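Local coordinates for hydrogenase expression/formation protein (HypB) (Archaeoglobus fulgidus, PDB 2WSM), which binds and probably hydrolyses GTP as a metal-binding hydrogenase maturation factor that dimerizes with GTP and probably helps deliver nickel, at residues E48-E52 / R75-I81. Numbering follows the deposited sequence.
Sequences ERTIE and RVRRFGI
Arg75 reaches across from helix 70-77 to two glutamates one turn apart on helix 43-54, Glu48 and Glu52, and meets each in a different way. Its chain runs straight out from CG to NE, with CG trans to the backbone N (chi1 -168°), which carries the guanidinium over to the other helix. At the edge of that group Glu52 lies nearly coplanar, the two planes 18° apart. Arg75 NE donates to the syn lone pair of Glu52 OE2 at 3.2 Å, and Arg75 NH2 adds a weak bond to the same oxygen, so one carboxylate oxygen takes both N-H groups. Glu48 comes instead over a face: its OE1 stands 3.4 Å from Arg75 NH1, well out of the guanidinium plane, a salt bridge of charges with no N-H aimed at it. With an alanine in place of Arg75, Glu48 and Glu52 would probably lose the positive charge they share, with Glu48 still close to the like-charged Asp72.

Beside the charged groups the contact turns apolar. Glu48 CG rests on Val76 CG1 at 3.5 Å, while Glu52 CG packs obliquely against the Phe79 ring, nearest CZ. The CG2 methyl of Ile51 bears on Phe79 CB and the end of Ile81 where these two lie side by side, 3.7 Å from Ile81 CD1. The type I turn from Arg77 to Gly80 brings Phe79 and Ile81 round to Ile51.

In the P-loop NTPase fold, helix 43-54 starts within the probable Walker A motif, whose residues the Glu48 side chain touches. The contact joins it to helix 70-77 and to the turn leading into strand 82-85, an edge strand of the sheet within this chain, where Val76 packs on Ala83; Arg49 makes a cation-pi contact with Phe201 of helix 201-212.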
loop_
_atom_site.group_PDB
_atom_site.type_symbol
_atom_site.label_atom_id
_atom_site.label_comp_id
_atom_site.label_asym_id
_atom_site.label_seq_id
_atom_site.Cartn_x
_atom_site.Cartn_y
_atom_site.Cartn_z
ATOM N N GLU A 48 20.542 5.462 12.337
ATOM C CA GLU A 48 21.874 5.381 12.927
ATOM C C GLU A 48 22.392 6.773 13.260
ATOM O O GLU A 48 22.756 7.049 14.403
ATOM C CB GLU A 48 22.837 4.669 11.978
ATOM C CG GLU A 48 22.398 3.255 11.617
ATOM C CD GLU A 48 23.044 2.734 10.346
ATOM O OE1 GLU A 48 23.450 3.566 9.504
ATOM O OE2 GLU A 48 23.129 1.495 10.182
ATOM N N ARG A 49 22.425 7.649 12.257
ATOM C CA ARG A 49 22.902 9.015 12.453
ATOM C C ARG A 49 22.190 9.682 13.628
ATOM O O ARG A 49 22.802 10.408 14.399
ATOM C CB ARG A 49 22.736 9.843 11.172
ATOM C CG ARG A 49 23.593 9.371 9.995
ATOM C CD ARG A 49 25.083 9.655 10.225
ATOM N NE ARG A 49 25.277 10.977 10.808
ATOM C CZ ARG A 49 25.456 12.089 10.105
ATOM N NH1 ARG A 49 25.492 12.037 8.783
ATOM N NH2 ARG A 49 25.610 13.251 10.728
ATOM N N THR A 50 20.899 9.420 13.771
ATOM C CA THR A 50 20.139 9.959 14.893
ATOM C C THR A 50 20.674 9.429 16.218
ATOM O O THR A 50 20.883 10.178 17.171
ATOM C CB THR A 50 18.665 9.554 14.803
ATOM O OG1 THR A 50 18.089 10.099 13.613
ATOM C CG2 THR A 50 17.899 10.041 16.026
ATOM N N ILE A 51 20.863 8.118 16.271
ATOM C CA ILE A 51 21.374 7.462 17.457
ATOM C C ILE A 51 22.734 8.047 17.830
ATOM O O ILE A 51 23.019 8.289 19.004
ATOM C CB ILE A 51 21.457 5.940 17.229
ATOM C CG1 ILE A 51 20.040 5.364 17.127
ATOM C CG2 ILE A 51 22.242 5.259 18.344
ATOM C CD1 ILE A 51 19.986 3.995 16.514
ATOM N N GLU A 52 23.549 8.313 16.814
ATOM C CA GLU A 52 24.890 8.840 17.023
ATOM C C GLU A 52 24.876 10.256 17.584
ATOM O O GLU A 52 25.713 10.609 18.411
ATOM C CB GLU A 52 25.690 8.786 15.726
ATOM C CG GLU A 52 26.227 7.402 15.416
ATOM C CD GLU A 52 26.434 7.156 13.934
ATOM O OE1 GLU A 52 26.756 8.117 13.200
ATOM O OE2 GLU A 52 26.277 5.990 13.509
ATOM N N ARG A 75 26.236 -1.799 13.625
ATOM C CA ARG A 75 26.388 -0.362 13.781
ATOM C C ARG A 75 25.372 0.219 14.766
ATOM O O ARG A 75 25.721 1.054 15.604
ATOM C CB ARG A 75 26.318 0.348 12.430
ATOM C CG ARG A 75 26.748 1.803 12.489
ATOM C CD ARG A 75 26.786 2.422 11.105
ATOM N NE ARG A 75 26.677 3.879 11.153
ATOM C CZ ARG A 75 26.645 4.659 10.076
ATOM N NH1 ARG A 75 26.721 4.124 8.864
ATOM N NH2 ARG A 75 26.544 5.975 10.212
ATOM N N VAL A 76 24.122 -0.231 14.677
ATOM C CA VAL A 76 23.083 0.284 15.564
ATOM C C VAL A 76 23.232 -0.267 16.977
ATOM O O VAL A 76 23.050 0.460 17.954
ATOM C CB VAL A 76 21.658 -0.013 15.043
ATOM C CG1 VAL A 76 21.475 0.537 13.642
ATOM C CG2 VAL A 76 21.364 -1.506 15.081
ATOM N N ARG A 77 23.572 -1.547 17.079
ATOM C CA ARG A 77 23.706 -2.202 18.373
ATOM C C ARG A 77 24.970 -1.751 19.105
ATOM O O ARG A 77 25.066 -1.850 20.328
ATOM C CB ARG A 77 23.702 -3.722 18.199
ATOM C CG ARG A 77 22.313 -4.310 18.023
ATOM C CD ARG A 77 22.351 -5.657 17.327
ATOM N NE ARG A 77 21.011 -6.097 16.945
ATOM C CZ ARG A 77 20.756 -7.061 16.063
ATOM N NH1 ARG A 77 21.753 -7.694 15.457
ATOM N NH2 ARG A 77 19.500 -7.387 15.780
ATOM N N ARG A 78 25.929 -1.239 18.343
ATOM C CA ARG A 78 27.218 -0.845 18.887
ATOM C C ARG A 78 27.093 0.209 19.982
ATOM O O ARG A 78 27.937 0.283 20.878
ATOM C CB ARG A 78 28.112 -0.328 17.764
ATOM C CG ARG A 78 29.448 0.227 18.219
ATOM C CD ARG A 78 30.157 0.850 17.039
ATOM N NE ARG A 78 29.964 0.037 15.843
ATOM C CZ ARG A 78 30.242 0.444 14.611
ATOM N NH1 ARG A 78 30.725 1.663 14.414
ATOM N NH2 ARG A 78 30.034 -0.366 13.579
ATOM N N PHE A 79 26.043 1.019 19.911
ATOM C CA PHE A 79 25.844 2.086 20.887
ATOM C C PHE A 79 25.041 1.608 22.092
ATOM O O PHE A 79 24.475 2.409 22.837
ATOM C CB PHE A 79 25.180 3.307 20.237
ATOM C CG PHE A 79 26.056 4.013 19.241
ATOM C CD1 PHE A 79 26.964 4.975 19.659
ATOM C CD2 PHE A 79 25.984 3.706 17.890
ATOM C CE1 PHE A 79 27.782 5.624 18.748
ATOM C CE2 PHE A 79 26.797 4.351 16.973
ATOM C CZ PHE A 79 27.699 5.310 17.402
ATOM N N GLY A 80 25.004 0.294 22.283
ATOM C CA GLY A 80 24.312 -0.286 23.418
ATOM C C GLY A 80 22.817 -0.107 23.287
ATOM O O GLY A 80 22.049 -0.493 24.169
ATOM N N ILE A 81 22.408 0.487 22.174
ATOM C CA ILE A 81 20.996 0.678 21.866
ATOM C C ILE A 81 20.278 -0.659 21.720
ATOM O O ILE A 81 20.797 -1.592 21.108
ATOM C CB ILE A 81 20.827 1.508 20.569
ATOM C CG1 ILE A 81 20.740 2.995 20.900
ATOM C CG2 ILE A 81 19.597 1.072 19.785
ATOM C CD1 ILE A 81 21.969 3.539 21.565
#